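Local coordinates for surface glycoprotein (Trypanosoma brucei, PDB 5KLH), which probably acts as a sensor at the surface of the insect-stage parasite, this chain being the bilobed ectodomain of a transmembrane protein, at residues R11-K16 and L212-M217; I53-T58 and E205-I210; K157-A162 and S178-F183. All coordinates share one frame; numbering follows the deposited sequence.

Contact 1: R11-K16 and L212-M217; sequences RDNFKK and LERETM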
loop_
_atom_site.group_PDB
_atom_site.type_symbol
_atom_site.label_atom_id
_atom_site.label_comp_id
_atom_site.label_asym_id
_atom_site.label_seq_id
_atom_site.Cartn_x
_atom_site.Cartn_y
_atom_site.Cartn_z
ATOM N N ARG A 11 -7.679 -19.910 0.410
ATOM C CA ARG A 11 -6.258 -19.862 0.073
ATOM C C ARG A 11 -5.988 -20.306 -1.363
ATOM O O ARG A 11 -4.857 -20.248 -1.838
ATOM C CB ARG A 11 -5.454 -20.729 1.056
ATOM C CG ARG A 11 -5.577 -20.275 2.497
ATOM C CD ARG A 11 -4.610 -21.026 3.407
ATOM N NE ARG A 11 -4.755 -22.473 3.274
ATOM C CZ ARG A 11 -4.190 -23.360 4.089
ATOM N NH1 ARG A 11 -3.445 -22.948 5.104
ATOM N NH2 ARG A 11 -4.382 -24.658 3.891
ATOM N N ASP A 12 -7.029 -20.736 -2.063
ATOM C CA ASP A 12 -6.853 -21.295 -3.400
ATOM C C ASP A 12 -6.297 -20.284 -4.408
ATOM O O ASP A 12 -5.372 -20.600 -5.168
ATOM C CB ASP A 12 -8.185 -21.868 -3.896
ATOM C CG ASP A 12 -8.085 -22.476 -5.285
ATOM O OD1 ASP A 12 -7.681 -23.652 -5.399
ATOM O OD2 ASP A 12 -8.429 -21.777 -6.260
ATOM N N ASN A 13 -6.862 -19.078 -4.423
ATOM C CA ASN A 13 -6.371 -18.016 -5.306
ATOM C C ASN A 13 -4.891 -17.737 -5.048
ATOM O O ASN A 13 -4.100 -17.596 -5.986
ATOM C CB ASN A 13 -7.207 -16.736 -5.127
ATOM C CG ASN A 13 -6.719 -15.585 -5.994
ATOM O OD1 ASN A 13 -5.651 -15.024 -5.750
ATOM N ND2 ASN A 13 -7.515 -15.209 -6.997
ATOM N N PHE A 14 -4.519 -17.650 -3.776
ATOM C CA PHE A 14 -3.120 -17.436 -3.437
ATOM C C PHE A 14 -2.226 -18.575 -3.929
ATOM O O PHE A 14 -1.179 -18.321 -4.524
ATOM C CB PHE A 14 -2.950 -17.251 -1.937
ATOM C CG PHE A 14 -1.528 -17.075 -1.526
ATOM C CD1 PHE A 14 -0.817 -15.948 -1.918
ATOM C CD2 PHE A 14 -0.885 -18.037 -0.770
ATOM C CE1 PHE A 14 0.501 -15.783 -1.553
ATOM C CE2 PHE A 14 0.432 -17.877 -0.404
ATOM C CZ PHE A 14 1.129 -16.747 -0.800
ATOM N N LYS A 15 -2.634 -19.823 -3.685
ATOM C CA LYS A 15 -1.857 -20.979 -4.142
ATOM C C LYS A 15 -1.673 -20.982 -5.652
ATOM O O LYS A 15 -0.603 -21.328 -6.158
ATOM C CB LYS A 15 -2.521 -22.295 -3.689
ATOM C CG LYS A 15 -2.396 -22.542 -2.203
ATOM C CD LYS A 15 -3.299 -23.695 -1.704
ATOM C CE LYS A 15 -2.991 -25.010 -2.393
ATOM N NZ LYS A 15 -3.847 -26.109 -1.859
ATOM N N LYS A 16 -2.708 -20.581 -6.383
ATOM C CA LYS A 16 -2.602 -20.572 -7.821
ATOM C C LYS A 16 -1.584 -19.529 -8.273
ATOM O O LYS A 16 -0.834 -19.770 -9.207
ATOM C CB LYS A 16 -3.981 -20.344 -8.447
ATOM C CG LYS A 16 -4.856 -21.596 -8.337
ATOM C CD LYS A 16 -6.297 -21.357 -8.767
ATOM C CE LYS A 16 -7.038 -22.683 -8.936
ATOM N NZ LYS A 16 -8.506 -22.488 -9.098
ATOM N N LEU A 212 -0.393 -12.369 -1.622
ATOM C CA LEU A 212 -0.669 -12.508 -0.203
ATOM C C LEU A 212 -1.340 -11.254 0.354
ATOM O O LEU A 212 -2.312 -11.357 1.110
ATOM C CB LEU A 212 0.625 -12.821 0.559
ATOM C CG LEU A 212 0.491 -13.220 2.022
ATOM C CD1 LEU A 212 -0.330 -14.511 2.132
ATOM C CD2 LEU A 212 1.866 -13.399 2.647
ATOM N N GLU A 213 -0.840 -10.078 -0.034
ATOM C CA GLU A 213 -1.426 -8.815 0.397
ATOM C C GLU A 213 -2.889 -8.771 0.007
ATOM O O GLU A 213 -3.742 -8.365 0.791
ATOM C CB GLU A 213 -0.694 -7.617 -0.234
ATOM C CG GLU A 213 0.641 -7.297 0.400
ATOM C CD GLU A 213 0.509 -6.712 1.800
ATOM O OE1 GLU A 213 -0.194 -5.696 1.979
ATOM O OE2 GLU A 213 1.113 -7.267 2.745
ATOM N N ARG A 214 -3.163 -9.193 -1.219
ATOM C CA ARG A 214 -4.526 -9.159 -1.739
ATOM C C ARG A 214 -5.431 -10.136 -1.016
ATOM O O ARG A 214 -6.493 -9.759 -0.512
ATOM C CB ARG A 214 -4.549 -9.475 -3.234
ATOM C CG ARG A 214 -5.950 -9.409 -3.830
ATOM C CD ARG A 214 -5.958 -9.786 -5.294
ATOM N NE ARG A 214 -5.484 -11.153 -5.488
ATOM C CZ ARG A 214 -4.392 -11.485 -6.162
ATOM N NH1 ARG A 214 -4.050 -12.763 -6.260
ATOM N NH2 ARG A 214 -3.643 -10.551 -6.744
ATOM N N GLU A 215 -5.003 -11.393 -0.970
ATOM C CA GLU A 215 -5.881 -12.471 -0.515
ATOM C C GLU A 215 -6.045 -12.501 1.001
ATOM O O GLU A 215 -6.960 -13.150 1.514
ATOM C CB GLU A 215 -5.363 -13.818 -1.011
ATOM C CG GLU A 215 -5.357 -13.969 -2.509
ATOM C CD GLU A 215 -6.752 -13.888 -3.108
ATOM O OE1 GLU A 215 -7.658 -14.602 -2.628
ATOM O OE2 GLU A 215 -6.945 -13.107 -4.062
ATOM N N THR A 216 -5.177 -11.796 1.713
ATOM C CA THR A 216 -5.319 -11.651 3.156
ATOM C C THR A 216 -5.731 -10.247 3.573
ATOM O O THR A 216 -5.694 -9.919 4.759
ATOM C CB THR A 216 -4.018 -11.986 3.893
ATOM O OG1 THR A 216 -3.042 -10.968 3.629
ATOM C CG2 THR A 216 -3.489 -13.355 3.455
ATOM N N MET A 217 -6.098 -9.420 2.597
ATOM C CA MET A 217 -6.449 -8.025 2.862
ATOM C C MET A 217 -5.459 -7.295 3.774
ATOM O O MET A 217 -5.858 -6.610 4.721
ATOM C CB MET A 217 -7.863 -7.945 3.458
ATOM C CG MET A 217 -8.908 -8.477 2.523
ATOM S SD MET A 217 -10.585 -8.160 3.093
ATOM C CE MET A 217 -10.718 -9.369 4.408
HETATM O O HOH W 1 -6.435 -17.043 -1.858
#
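Phe14, Asn13 and Glu215 carry most of this helix-to-helix packing, in which helix 12-20 near the N-terminus lies against the last turn of helix 208-215. Phe14, apolar and flat, suits the buried side. With CG anti to the backbone N (chi1 178°), its ring reaches across to Leu212, whose CD1 makes a CH-pi contact over one face, 4.1 Å from the ring centroid and displaced toward the rim. The ring atom CE1 of Phe14 also packs on Leu212 CB at 3.6 Å, and Val47 of strand 36-47 touches both residues.

The outer side is polar. The Asn13 amide stacks on the Glu215 carboxylate, their planes 14° apart. Arg214 holds the two acceptors together: its NH1 donates in the carbonyl plane to Asn13 OD1 at 2.8 Å, while its NE donates a nearly straight hydrogen bond, part of a salt bridge, to Glu215 OE2 at 2.8 Å. The positive charge probably offsets the closeness of Asn13 OD1 and Glu215 OE2, which are 2.9 Å apart without a hydrogen bond. In the first turn of helix 12-20, a water accepts from Phe14 N at 2.8 Å and donates to Glu215 OE1 at the same distance.

Contact 2: I53-T58 and E205-I210; sequences IPSVYT and EGDPFI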
loop_
_atom_site.group_PDB
_atom_site.type_symbol
_atom_site.label_atom_id
_atom_site.label_comp_id
_atom_site.label_asym_id
_atom_site.label_seq_id
_atom_site.Cartn_x
_atom_site.Cartn_y
_atom_site.Cartn_z
ATOM N N ILE A 53 7.542 -19.191 0.908
ATOM C CA ILE A 53 7.069 -18.820 -0.428
ATOM C C ILE A 53 8.022 -17.805 -1.043
ATOM O O ILE A 53 8.306 -16.796 -0.407
ATOM C CB ILE A 53 5.658 -18.193 -0.368
ATOM C CG1 ILE A 53 4.689 -19.059 0.452
ATOM C CG2 ILE A 53 5.127 -17.900 -1.769
ATOM C CD1 ILE A 53 4.396 -20.391 -0.157
ATOM N N PRO A 54 8.529 -18.070 -2.254
ATOM C CA PRO A 54 9.483 -17.134 -2.869
ATOM C C PRO A 54 8.841 -15.818 -3.281
ATOM O O PRO A 54 7.664 -15.763 -3.638
ATOM C CB PRO A 54 9.981 -17.888 -4.105
ATOM C CG PRO A 54 8.884 -18.813 -4.441
ATOM C CD PRO A 54 8.239 -19.212 -3.134
ATOM N N SER A 55 9.645 -14.762 -3.244
ATOM C CA SER A 55 9.213 -13.429 -3.645
ATOM C C SER A 55 10.473 -12.749 -4.133
ATOM O O SER A 55 11.536 -12.925 -3.535
ATOM C CB SER A 55 8.568 -12.674 -2.474
ATOM O OG SER A 55 8.368 -11.293 -2.767
ATOM N N VAL A 56 10.372 -12.000 -5.226
ATOM C CA VAL A 56 11.554 -11.419 -5.834
ATOM C C VAL A 56 11.267 -9.973 -6.210
ATOM O O VAL A 56 10.248 -9.687 -6.840
ATOM C CB VAL A 56 11.994 -12.198 -7.094
ATOM C CG1 VAL A 56 13.216 -11.536 -7.708
ATOM C CG2 VAL A 56 12.301 -13.642 -6.748
ATOM N N TYR A 57 12.137 -9.057 -5.801
ATOM C CA TYR A 57 11.976 -7.658 -6.176
ATOM C C TYR A 57 13.346 -7.062 -6.478
ATOM O O TYR A 57 14.372 -7.651 -6.150
ATOM C CB TYR A 57 11.264 -6.876 -5.064
ATOM C CG TYR A 57 11.945 -6.931 -3.714
ATOM C CD1 TYR A 57 11.662 -7.953 -2.820
ATOM C CD2 TYR A 57 12.846 -5.947 -3.327
ATOM C CE1 TYR A 57 12.284 -8.009 -1.582
ATOM C CE2 TYR A 57 13.463 -5.993 -2.096
ATOM C CZ TYR A 57 13.176 -7.029 -1.230
ATOM O OH TYR A 57 13.787 -7.074 -0.004
ATOM N N THR A 58 13.380 -5.909 -7.119
ATOM C CA THR A 58 14.643 -5.197 -7.237
ATOM C C THR A 58 14.532 -3.886 -6.455
ATOM O O THR A 58 13.443 -3.298 -6.362
ATOM C CB THR A 58 15.027 -4.978 -8.706
ATOM O OG1 THR A 58 16.383 -4.543 -8.784
ATOM C CG2 THR A 58 14.127 -3.940 -9.377
ATOM N N GLU A 205 3.729 -7.840 -10.924
ATOM C CA GLU A 205 2.328 -8.028 -10.560
ATOM C C GLU A 205 2.016 -9.403 -10.004
ATOM O O GLU A 205 1.188 -9.532 -9.109
ATOM C CB GLU A 205 1.406 -7.789 -11.770
ATOM C CG GLU A 205 1.108 -6.362 -12.066
ATOM C CD GLU A 205 -0.010 -6.211 -13.087
ATOM O OE1 GLU A 205 -0.206 -7.127 -13.932
ATOM O OE2 GLU A 205 -0.664 -5.157 -13.068
ATOM N N GLY A 206 2.629 -10.438 -10.569
ATOM C CA GLY A 206 2.317 -11.787 -10.127
ATOM C C GLY A 206 3.100 -12.260 -8.912
ATOM O O GLY A 206 3.031 -13.443 -8.556
ATOM N N ASP A 207 3.831 -11.360 -8.255
ATOM C CA ASP A 207 4.617 -11.787 -7.087
ATOM C C ASP A 207 3.738 -12.297 -5.961
ATOM O O ASP A 207 2.683 -11.739 -5.695
ATOM C CB ASP A 207 5.482 -10.647 -6.560
ATOM C CG ASP A 207 6.591 -11.147 -5.675
ATOM O OD1 ASP A 207 7.664 -11.442 -6.231
ATOM O OD2 ASP A 207 6.389 -11.230 -4.433
ATOM N N PRO A 208 4.182 -13.355 -5.266
ATOM C CA PRO A 208 3.377 -13.851 -4.148
ATOM C C PRO A 208 3.215 -12.825 -3.022
ATOM O O PRO A 208 2.262 -12.908 -2.249
ATOM C CB PRO A 208 4.179 -15.067 -3.671
ATOM C CG PRO A 208 4.815 -15.586 -4.933
ATOM C CD PRO A 208 5.246 -14.307 -5.641
ATOM N N PHE A 209 4.140 -11.876 -2.915
ATOM C CA PHE A 209 3.984 -10.815 -1.917
ATOM C C PHE A 209 2.685 -10.038 -2.181
ATOM O O PHE A 209 1.921 -9.742 -1.252
ATOM C CB PHE A 209 5.201 -9.872 -1.941
ATOM C CG PHE A 209 5.124 -8.729 -0.951
ATOM C CD1 PHE A 209 4.548 -7.525 -1.308
ATOM C CD2 PHE A 209 5.668 -8.853 0.314
ATOM C CE1 PHE A 209 4.477 -6.472 -0.414
ATOM C CE2 PHE A 209 5.607 -7.802 1.214
ATOM C CZ PHE A 209 5.011 -6.608 0.845
ATOM N N ILE A 210 2.443 -9.707 -3.444
ATOM C CA ILE A 210 1.246 -8.954 -3.810
ATOM C C ILE A 210 0.011 -9.851 -3.675
ATOM O O ILE A 210 -1.004 -9.433 -3.114
ATOM C CB ILE A 210 1.365 -8.381 -5.227
ATOM C CG1 ILE A 210 2.394 -7.246 -5.233
ATOM C CG2 ILE A 210 0.006 -7.916 -5.734
ATOM C CD1 ILE A 210 2.732 -6.712 -6.617
#
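Asp207 reaches strand 51-63 with both carboxylate oxygens. Its OD1 accepts from Val56 N at 2.9 Å through the syn lone pair, an almost straight bond with an angle of 174° at the hydrogen. Its OD2 receives the Ser55 hydroxyl, with OG 2.6 Å away, on the syn side and somewhat out of the carboxylate plane. The same OD2 takes a second bond on its anti side, from Phe209 N at 2.8 Å. Three donors therefore fix the rotation of the carboxylate and would be expected to favour its ionised form, although Val56 O, another acceptor, also lies 3.2 Å from Asp207 OD1. The Ser55 hydroxyl has a second partner: OG also bonds to Gln43 NE2 on the adjoining strand 36-47.

The bond from Phe209 N identifies Asp207 as the N-cap of helix 208-215. Aspartate is well suited to this position because it can accept from an amide of the first turn, and here the cap also ties the helix start to a strand of the large mixed sheet. With CG anti to the backbone N (chi1 -162°), the carboxylate lies between the strand and the first turn.

Pro208 follows, a residue favoured in a first helical turn because its missing N-H costs no hydrogen bond there. Its ring packs on the strand, with CB 3.5 Å from Ile53 CG2, the branch that faces it. The proline CG lies 3.1 Å from Pro54 O, a buried carbonyl oxygen that has no hydrogen-bonding partner. Phe21 touches both Asp207 and Pro208. Farther along, Phe209 brings its CB to 3.6 Å from Ser55 OG, while its ring stacks with that of Tyr203 on strand 197-204.

Contact 3: K157-A162 and S178-F183; sequences KLYLVA and SALYSF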
loop_
_atom_site.group_PDB
_atom_site.type_symbol
_atom_site.label_atom_id
_atom_site.label_comp_id
_atom_site.label_asym_id
_atom_site.label_seq_id
_atom_site.Cartn_x
_atom_site.Cartn_y
_atom_site.Cartn_z
ATOM N N LYS A 157 9.454 3.761 2.687
ATOM C CA LYS A 157 9.565 2.632 1.770
ATOM C C LYS A 157 8.526 2.828 0.675
ATOM O O LYS A 157 7.341 2.920 0.964
ATOM C CB LYS A 157 9.359 1.305 2.514
ATOM C CG LYS A 157 9.765 0.080 1.717
ATOM C CD LYS A 157 9.869 -1.173 2.596
ATOM C CE LYS A 157 10.754 -0.941 3.819
ATOM N NZ LYS A 157 10.831 -2.147 4.699
ATOM N N LEU A 158 8.981 2.902 -0.576
ATOM C CA LEU A 158 8.096 3.108 -1.700
ATOM C C LEU A 158 8.008 1.806 -2.480
ATOM O O LEU A 158 9.038 1.280 -2.886
ATOM C CB LEU A 158 8.622 4.240 -2.583
ATOM C CG LEU A 158 7.812 4.530 -3.848
ATOM C CD1 LEU A 158 6.519 5.203 -3.482
ATOM C CD2 LEU A 158 8.619 5.393 -4.798
ATOM N N TYR A 159 6.801 1.266 -2.635
ATOM C CA TYR A 159 6.588 0.009 -3.363
ATOM C C TYR A 159 6.030 0.265 -4.745
ATOM O O TYR A 159 4.975 0.891 -4.870
ATOM C CB TYR A 159 5.608 -0.895 -2.610
ATOM C CG TYR A 159 6.010 -1.261 -1.206
ATOM C CD1 TYR A 159 5.861 -0.354 -0.158
ATOM C CD2 TYR A 159 6.491 -2.525 -0.917
ATOM C CE1 TYR A 159 6.208 -0.702 1.137
ATOM C CE2 TYR A 159 6.836 -2.880 0.377
ATOM C CZ TYR A 159 6.687 -1.960 1.394
ATOM O OH TYR A 159 7.017 -2.308 2.681
ATOM N N LEU A 160 6.701 -0.235 -5.780
ATOM C CA LEU A 160 6.257 -0.021 -7.150
ATOM C C LEU A 160 5.978 -1.365 -7.792
ATOM O O LEU A 160 6.542 -2.371 -7.362
ATOM C CB LEU A 160 7.312 0.750 -7.951
ATOM C CG LEU A 160 7.742 2.087 -7.350
ATOM C CD1 LEU A 160 8.902 2.713 -8.129
ATOM C CD2 LEU A 160 6.563 3.036 -7.346
ATOM N N VAL A 161 5.105 -1.385 -8.797
ATOM C CA VAL A 161 4.741 -2.642 -9.453
ATOM C C VAL A 161 4.814 -2.544 -10.970
ATOM O O VAL A 161 4.324 -1.580 -11.579
ATOM C CB VAL A 161 3.315 -3.095 -9.022
ATOM C CG1 VAL A 161 2.978 -4.468 -9.573
ATOM C CG2 VAL A 161 3.195 -3.126 -7.508
ATOM N N ALA A 162 5.448 -3.545 -11.571
ATOM C CA ALA A 162 5.476 -3.671 -13.032
ATOM C C ALA A 162 4.636 -4.852 -13.487
ATOM O O ALA A 162 4.598 -5.886 -12.826
ATOM C CB ALA A 162 6.911 -3.831 -13.534
ATOM N N SER A 178 0.723 0.324 -5.787
ATOM C CA SER A 178 1.638 -0.123 -4.743
ATOM C C SER A 178 1.560 -1.635 -4.637
ATOM O O SER A 178 0.548 -2.234 -5.033
ATOM C CB SER A 178 1.296 0.530 -3.392
ATOM O OG SER A 178 2.104 -0.016 -2.348
ATOM N N ALA A 179 2.618 -2.250 -4.108
ATOM C CA ALA A 179 2.569 -3.680 -3.811
ATOM C C ALA A 179 1.837 -3.953 -2.514
ATOM O O ALA A 179 1.438 -5.091 -2.262
ATOM C CB ALA A 179 3.980 -4.275 -3.743
ATOM N N LEU A 180 1.680 -2.927 -1.668
ATOM C CA LEU A 180 0.981 -3.099 -0.394
ATOM C C LEU A 180 -0.528 -2.886 -0.507
ATOM O O LEU A 180 -0.972 -1.947 -1.144
ATOM C CB LEU A 180 1.522 -2.129 0.659
ATOM C CG LEU A 180 2.907 -2.290 1.264
ATOM C CD1 LEU A 180 3.069 -1.216 2.324
ATOM C CD2 LEU A 180 3.032 -3.662 1.897
ATOM N N TYR A 181 -1.313 -3.751 0.127
ATOM C CA TYR A 181 -2.751 -3.536 0.254
ATOM C C TYR A 181 -2.983 -2.159 0.879
ATOM O O TYR A 181 -2.290 -1.821 1.834
ATOM C CB TYR A 181 -3.346 -4.632 1.131
ATOM C CG TYR A 181 -4.847 -4.693 1.188
ATOM C CD1 TYR A 181 -5.551 -5.433 0.263
ATOM C CD2 TYR A 181 -5.549 -4.060 2.195
ATOM C CE1 TYR A 181 -6.923 -5.529 0.324
ATOM C CE2 TYR A 181 -6.925 -4.154 2.270
ATOM C CZ TYR A 181 -7.604 -4.882 1.322
ATOM O OH TYR A 181 -8.974 -4.985 1.376
ATOM N N SER A 182 -3.937 -1.366 0.384
ATOM C CA SER A 182 -4.885 -1.745 -0.671
ATOM C C SER A 182 -4.493 -1.302 -2.084
ATOM O O SER A 182 -5.369 -1.076 -2.926
ATOM C CB SER A 182 -6.268 -1.179 -0.330
ATOM O OG SER A 182 -6.158 0.174 0.100
ATOM N N PHE A 183 -3.188 -1.183 -2.333
ATOM C CA PHE A 183 -2.629 -1.036 -3.680
ATOM C C PHE A 183 -2.818 0.328 -4.346
ATOM O O PHE A 183 -2.531 0.466 -5.528
ATOM C CB PHE A 183 -3.190 -2.125 -4.609
ATOM C CG PHE A 183 -3.137 -3.505 -4.004
ATOM C CD1 PHE A 183 -1.928 -4.045 -3.608
ATOM C CD2 PHE A 183 -4.294 -4.235 -3.794
ATOM C CE1 PHE A 183 -1.870 -5.295 -3.037
ATOM C CE2 PHE A 183 -4.248 -5.492 -3.224
ATOM C CZ PHE A 183 -3.032 -6.021 -2.830
#
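Leu180 lies over the ring of Tyr159, its CG 3.7 Å from the centroid and 12° off the ring normal, a CH-pi contact centred on the face. The branch CD1 comes within 3.4 Å of Tyr159 CE1, whereas CD2 comes no nearer than 4.1 Å, to CZ. Tyrosine offers a broad flat surface here, and the branched leucine matches it. Tyr159 CG is anti to its carbonyl carbon (chi1 -58°), which swings the ring toward the loop, with one face turned to Leu180.

This is packing between a long strand, 145-164, and the irregular loop leading to strand 189-191. Ala179 CB touches both Tyr159 CB and Val161 CG2, at 3.9 and 4.0 Å; the small methyl lets the loop lie close to the strand. Ser178 forms an ST turn, its OG accepting from Leu180 N at 3.0 Å and also bonding to Ser187 O; the turn fixes the backbone before Leu180, consistent with its place over the ring.

No hydrogen bond crosses between the segments, although Ser178 CA approaches Tyr159 O at 3.5 Å in a CA-H...O contact. Buried Ala179 N lacks a partner, a polar cost, and the contact depends on apolar packing.

How the contacts relate
Helix 208-215 joins the three contacts: its start lies in contact 2, its end in contact 1, and its side chains touch the loop of contact 3. Centres are about 12 Å apart for contacts 1 and 2, 11 Å for contacts 2 and 3, and 16 Å for contacts 1 and 3. Phe14 CE1 sits 3.4 Å from Pro208 O, linking the first two. The loop is met from both remaining contacts, by Glu213 OE1 in a probable hydrogen bond to Tyr181 N at 2.9 Å, and by Ile210 CG1 packing on Ala179 CB at 3.7 Å. Along the chain, contact 3 is nested within contact 2, and contact 2 within contact 1.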